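Local structure of beta-L-arabinobiosidase (Bacteroides thetaiotaomicron, 5MQR) at residues Y674-W677 against S678-K681; F976-M979 against E980-V983. The protein is a multidomain glycoside hydrolase of a gut bacterium that probably cleaves L-arabinofuranosyl linkages during the breakdown of plant pectin. One frame throughout, in Å; residues are numbered along the deposited sequence.

Interaction 1: Y674-W677 against S678-K681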
loop_
_atom_site.group_PDB
_atom_site.type_symbol
_atom_site.label_atom_id
_atom_site.label_comp_id
_atom_site.label_asym_id
_atom_site.label_seq_id
_atom_site.Cartn_x
_atom_site.Cartn_y
_atom_site.Cartn_z
ATOM N N TYR A 674 -24.316 0.428 1.001
ATOM C CA TYR A 674 -25.763 0.343 0.998
ATOM C C TYR A 674 -26.367 0.450 -0.416
ATOM O O TYR A 674 -27.264 -0.294 -0.763
ATOM C CB TYR A 674 -26.393 1.407 1.907
ATOM C CG TYR A 674 -27.912 1.456 1.804
ATOM C CD1 TYR A 674 -28.693 0.484 2.403
ATOM C CD2 TYR A 674 -28.542 2.434 1.063
ATOM C CE1 TYR A 674 -30.069 0.496 2.294
ATOM C CE2 TYR A 674 -29.938 2.467 0.944
ATOM C CZ TYR A 674 -30.689 1.494 1.558
ATOM O OH TYR A 674 -32.055 1.524 1.464
ATOM N N ARG A 675 -25.873 1.376 -1.211
ATOM C CA ARG A 675 -26.487 1.645 -2.513
ATOM C C ARG A 675 -26.214 0.504 -3.478
ATOM O O ARG A 675 -27.057 0.222 -4.328
ATOM C CB ARG A 675 -26.027 2.982 -3.084
ATOM C CG ARG A 675 -26.675 4.185 -2.375
ATOM C CD ARG A 675 -28.185 4.266 -2.597
ATOM N NE ARG A 675 -28.488 4.389 -4.004
ATOM C CZ ARG A 675 -28.818 5.516 -4.641
ATOM N NH1 ARG A 675 -28.962 6.687 -4.003
ATOM N NH2 ARG A 675 -29.019 5.460 -5.954
ATOM N N TRP A 676 -25.072 -0.176 -3.323
ATOM C CA TRP A 676 -24.873 -1.397 -4.101
ATOM C C TRP A 676 -25.850 -2.504 -3.664
ATOM O O TRP A 676 -26.416 -3.174 -4.507
ATOM C CB TRP A 676 -23.447 -1.917 -4.028
ATOM C CG TRP A 676 -22.463 -1.169 -4.822
ATOM C CD1 TRP A 676 -21.282 -0.663 -4.365
ATOM C CD2 TRP A 676 -22.516 -0.862 -6.217
ATOM N NE1 TRP A 676 -20.600 -0.051 -5.384
ATOM C CE2 TRP A 676 -21.332 -0.145 -6.530
ATOM C CE3 TRP A 676 -23.456 -1.082 -7.220
ATOM C CZ2 TRP A 676 -21.056 0.342 -7.805
ATOM C CZ3 TRP A 676 -23.182 -0.612 -8.496
ATOM C CH2 TRP A 676 -21.990 0.094 -8.779
ATOM N N TRP A 677 -26.013 -2.673 -2.349
ATOM C CA TRP A 677 -26.891 -3.677 -1.771
ATOM C C TRP A 677 -28.348 -3.427 -2.168
ATOM O O TRP A 677 -29.131 -4.355 -2.381
ATOM C CB TRP A 677 -26.730 -3.636 -0.238
ATOM C CG TRP A 677 -27.608 -4.555 0.566
ATOM C CD1 TRP A 677 -27.354 -5.851 0.904
ATOM C CD2 TRP A 677 -28.831 -4.216 1.188
ATOM N NE1 TRP A 677 -28.361 -6.347 1.686
ATOM C CE2 TRP A 677 -29.285 -5.360 1.878
ATOM C CE3 TRP A 677 -29.608 -3.060 1.219
ATOM C CZ2 TRP A 677 -30.484 -5.383 2.585
ATOM C CZ3 TRP A 677 -30.795 -3.078 1.930
ATOM C CH2 TRP A 677 -31.214 -4.232 2.613
ATOM N N SER A 678 -28.694 -2.157 -2.246
ATOM C CA SER A 678 -30.000 -1.745 -2.660
ATOM C C SER A 678 -30.228 -1.997 -4.147
ATOM O O SER A 678 -31.195 -2.644 -4.514
ATOM C CB SER A 678 -30.178 -0.262 -2.388
ATOM O OG SER A 678 -31.553 -0.026 -2.479
ATOM N N LEU A 679 -29.331 -1.475 -4.984
ATOM C CA LEU A 679 -29.417 -1.658 -6.441
ATOM C C LEU A 679 -29.592 -3.125 -6.808
ATOM O O LEU A 679 -30.387 -3.462 -7.666
ATOM C CB LEU A 679 -28.167 -1.121 -7.138
ATOM C CG LEU A 679 -28.140 -1.289 -8.652
ATOM C CD1 LEU A 679 -29.092 -0.304 -9.306
ATOM C CD2 LEU A 679 -26.744 -1.116 -9.193
ATOM N N ARG A 680 -28.860 -3.998 -6.120
ATOM C CA ARG A 680 -28.900 -5.418 -6.413
ATOM C C ARG A 680 -30.312 -6.036 -6.312
ATOM O O ARG A 680 -30.631 -6.977 -7.058
ATOM C CB ARG A 680 -27.817 -6.179 -5.611
ATOM C CG ARG A 680 -28.240 -7.471 -4.926
ATOM C CD ARG A 680 -28.834 -7.026 -3.610
ATOM N NE ARG A 680 -29.805 -7.904 -3.118
ATOM C CZ ARG A 680 -30.359 -7.793 -1.921
ATOM N NH1 ARG A 680 -30.050 -6.820 -1.054
ATOM N NH2 ARG A 680 -31.260 -8.705 -1.609
ATOM N N LYS A 681 -31.159 -5.480 -5.443
ATOM C CA LYS A 681 -32.539 -5.946 -5.296
ATOM C C LYS A 681 -33.326 -5.828 -6.580
ATOM O O LYS A 681 -34.324 -6.539 -6.764
ATOM C CB LYS A 681 -33.283 -5.161 -4.215
ATOM C CG LYS A 681 -32.799 -5.407 -2.788
ATOM C CD LYS A 681 -33.459 -4.422 -1.822
ATOM C CE LYS A 681 -33.171 -4.760 -0.362
ATOM N NZ LYS A 681 -33.901 -5.979 0.092
#
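Trp677 offers one face of its indole to two basic side chains from the next turn. Arg680 lies beside it and points the same way. Arg680 CZ sits 4.5 Å from the centroid of the five-membered ring of Trp677, close to the ring normal, in a cation-pi contact. The guanidinium is not laid flat on the ring: the two planes are 60° apart, and NH1 is the corner that dips closest. Arg680 NH1 also gives a hydrogen bond of 2.9 Å to Trp677 O, so one nitrogen serves both the carbonyl and the ring. On the same face, Lys681 CE lies 3.9 Å from the centroid of the six-membered ring of Trp677, a CH-pi contact. Trp677 CG is anti to the backbone N (chi1 177°), which swings the indole toward the following turn. Asn634 takes the indole N-H at the rim. Asn647 accepts from both Arg680 NH2 and Lys681 NZ, tying the two bases together.

Farther round, Leu679 CD2 meets the edge of the Trp676 indole, 3.7 Å from Trp676 CZ3. Ser678 CB rests over the Tyr674 ring. Backbone bonds such as Leu679 N to Arg675 O (2.9 Å) set the spacing. This is i to i+3 and i to i+4 side-chain packing between buried residues in the C-terminal part of an alpha-helix, here helix 666-680 of a six-hairpin glycosidase.

Interaction 2: F976-M979 against E980-V983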
loop_
_atom_site.group_PDB
_atom_site.type_symbol
_atom_site.label_atom_id
_atom_site.label_comp_id
_atom_site.label_asym_id
_atom_site.label_seq_id
_atom_site.Cartn_x
_atom_site.Cartn_y
_atom_site.Cartn_z
ATOM N N PHE A 976 -18.052 18.477 -2.547
ATOM C CA PHE A 976 -17.980 17.533 -1.436
ATOM C C PHE A 976 -19.159 17.703 -0.508
ATOM O O PHE A 976 -19.768 16.719 -0.095
ATOM C CB PHE A 976 -16.693 17.700 -0.611
ATOM C CG PHE A 976 -16.529 16.659 0.462
ATOM C CD1 PHE A 976 -17.046 16.866 1.742
ATOM C CD2 PHE A 976 -15.901 15.461 0.183
ATOM C CE1 PHE A 976 -16.932 15.896 2.724
ATOM C CE2 PHE A 976 -15.743 14.494 1.172
ATOM C CZ PHE A 976 -16.272 14.702 2.443
ATOM N N ARG A 977 -19.472 18.957 -0.195
ATOM C CA ARG A 977 -20.542 19.281 0.737
ATOM C C ARG A 977 -21.894 18.789 0.219
ATOM O O ARG A 977 -22.687 18.267 0.989
ATOM C CB ARG A 977 -20.562 20.791 1.038
ATOM C CG ARG A 977 -21.591 21.264 2.065
ATOM C CD ARG A 977 -21.456 20.506 3.396
ATOM N NE ARG A 977 -22.454 20.945 4.374
ATOM C CZ ARG A 977 -22.847 20.257 5.455
ATOM N NH1 ARG A 977 -22.351 19.053 5.754
ATOM N NH2 ARG A 977 -23.776 20.785 6.253
ATOM N N GLN A 978 -22.140 18.914 -1.078
ATOM C CA GLN A 978 -23.405 18.442 -1.649
ATOM C C GLN A 978 -23.470 16.920 -1.691
ATOM O O GLN A 978 -24.540 16.361 -1.482
ATOM C CB GLN A 978 -23.667 19.035 -3.038
ATOM C CG GLN A 978 -24.096 20.492 -3.001
ATOM C CD GLN A 978 -25.321 20.722 -2.111
ATOM O OE1 GLN A 978 -26.213 19.893 -2.060
ATOM N NE2 GLN A 978 -25.353 21.831 -1.403
HETATM N N MSE A 979 -22.336 16.260 -1.935
HETATM C CA MSE A 979 -22.275 14.815 -1.792
HETATM C C MSE A 979 -22.505 14.391 -0.358
HETATM O O MSE A 979 -23.179 13.398 -0.131
HETATM C CB MSE A 979 -20.956 14.233 -2.303
HETATM C CG MSE A 979 -20.841 14.331 -3.815
HETATM SE SE MSE A 979 -21.976 12.988 -4.688
HETATM C CE MSE A 979 -20.957 11.350 -4.246
ATOM N N GLU A 980 -21.969 15.132 0.607
ATOM C CA GLU A 980 -22.184 14.846 2.020
ATOM C C GLU A 980 -23.669 14.948 2.435
ATOM O O GLU A 980 -24.195 14.093 3.164
ATOM C CB GLU A 980 -21.323 15.779 2.883
ATOM C CG GLU A 980 -21.372 15.471 4.374
ATOM C CD GLU A 980 -20.248 16.140 5.159
ATOM O OE1 GLU A 980 -20.182 17.373 5.125
ATOM O OE2 GLU A 980 -19.431 15.438 5.806
ATOM N N LEU A 981 -24.333 16.001 1.973
ATOM C CA LEU A 981 -25.761 16.185 2.215
ATOM C C LEU A 981 -26.602 15.085 1.532
ATOM O O LEU A 981 -27.577 14.611 2.109
ATOM C CB LEU A 981 -26.210 17.575 1.748
ATOM C CG LEU A 981 -25.652 18.778 2.518
ATOM C CD1 LEU A 981 -26.136 20.133 1.953
ATOM C CD2 LEU A 981 -26.004 18.678 3.997
ATOM N N TYR A 982 -26.224 14.672 0.325
ATOM C CA TYR A 982 -26.890 13.554 -0.330
ATOM C C TYR A 982 -26.754 12.288 0.550
ATOM O O TYR A 982 -27.727 11.550 0.784
ATOM C CB TYR A 982 -26.301 13.341 -1.725
ATOM C CG TYR A 982 -27.003 12.338 -2.628
ATOM C CD1 TYR A 982 -28.312 11.890 -2.385
ATOM C CD2 TYR A 982 -26.365 11.862 -3.755
ATOM C CE1 TYR A 982 -28.934 10.985 -3.233
ATOM C CE2 TYR A 982 -26.980 10.968 -4.615
ATOM C CZ TYR A 982 -28.260 10.523 -4.346
ATOM O OH TYR A 982 -28.852 9.630 -5.213
ATOM N N VAL A 983 -25.568 12.092 1.097
ATOM C CA VAL A 983 -25.343 10.999 2.064
ATOM C C VAL A 983 -26.222 11.119 3.313
ATOM O O VAL A 983 -26.960 10.202 3.630
ATOM C CB VAL A 983 -23.842 10.865 2.449
ATOM C CG1 VAL A 983 -23.657 9.862 3.591
ATOM C CG2 VAL A 983 -23.012 10.417 1.243
#
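Arg977 and Glu980 form a salt bridge along one side of the helix, with Arg977 NH1 2.8 Å from Glu980 OE1. The carboxylate oxygen lies near the guanidinium plane. The nitrogen, in contrast, comes from above the carboxylate plane, and the two groups stand almost perpendicular, 88° apart. Leu981 CD2 sits over the centre of one guanidinium face, 3.8 Å from Arg977 CZ. The bend of the arginine chain at chi2 (55°) turns its end forward onto these two partners. The other leucine branch, Leu981 CD1, packs 3.8 Å from Gln978 NE2.

The spacing is i to i+3 for the charges and for Leu981 CD1 on Gln978, i to i+4 for Leu981 CD2 on Arg977, as one alpha-helical turn provides. Main-chain bonds keep this turn regular, among them Leu981 N to Arg977 O at 3.0 Å. The turn belongs to helix 972-985, in the MGH1-like glycoside hydrolase region.

The second carboxylate oxygen, Glu980 OE2, accepts a hydrogen bond from Gln665 and lies 4.0 Å from Phe976 CE1. The carboxylate is thus held from both its oxygens. With an alanine in place of Glu980, the Arg977 guanidinium would probably lose its charged mate and Gln665 NE2 this acceptor. The Phe976 ring meets Phe668 at about 25° between planes and Trp1051 edge-to-face. Met979, built as selenomethionine, packs on helices 948-964, 1022-1029 and 666-680.

Interaction 1 comes first along the chain, on helix 666-680. Interaction 2 follows about 300 residues later, on helix 972-985. Their centres are 19 Å apart, yet they touch directly: Arg675 NH1 lies 3.2 Å from Tyr982 OH, a probable hydrogen bond. Arg675 also reaches Gln986 and Ser1019, while the Tyr982 hydroxyl bonds to Thr1020 O. The helices meet at another place too, where Phe668 packs against Met979, Glu980 and Val983. Two helices far apart in sequence thus pack together in the helical part of this six-hairpin glycosidase, and helix 1022-1029 touches side chains of both interactions.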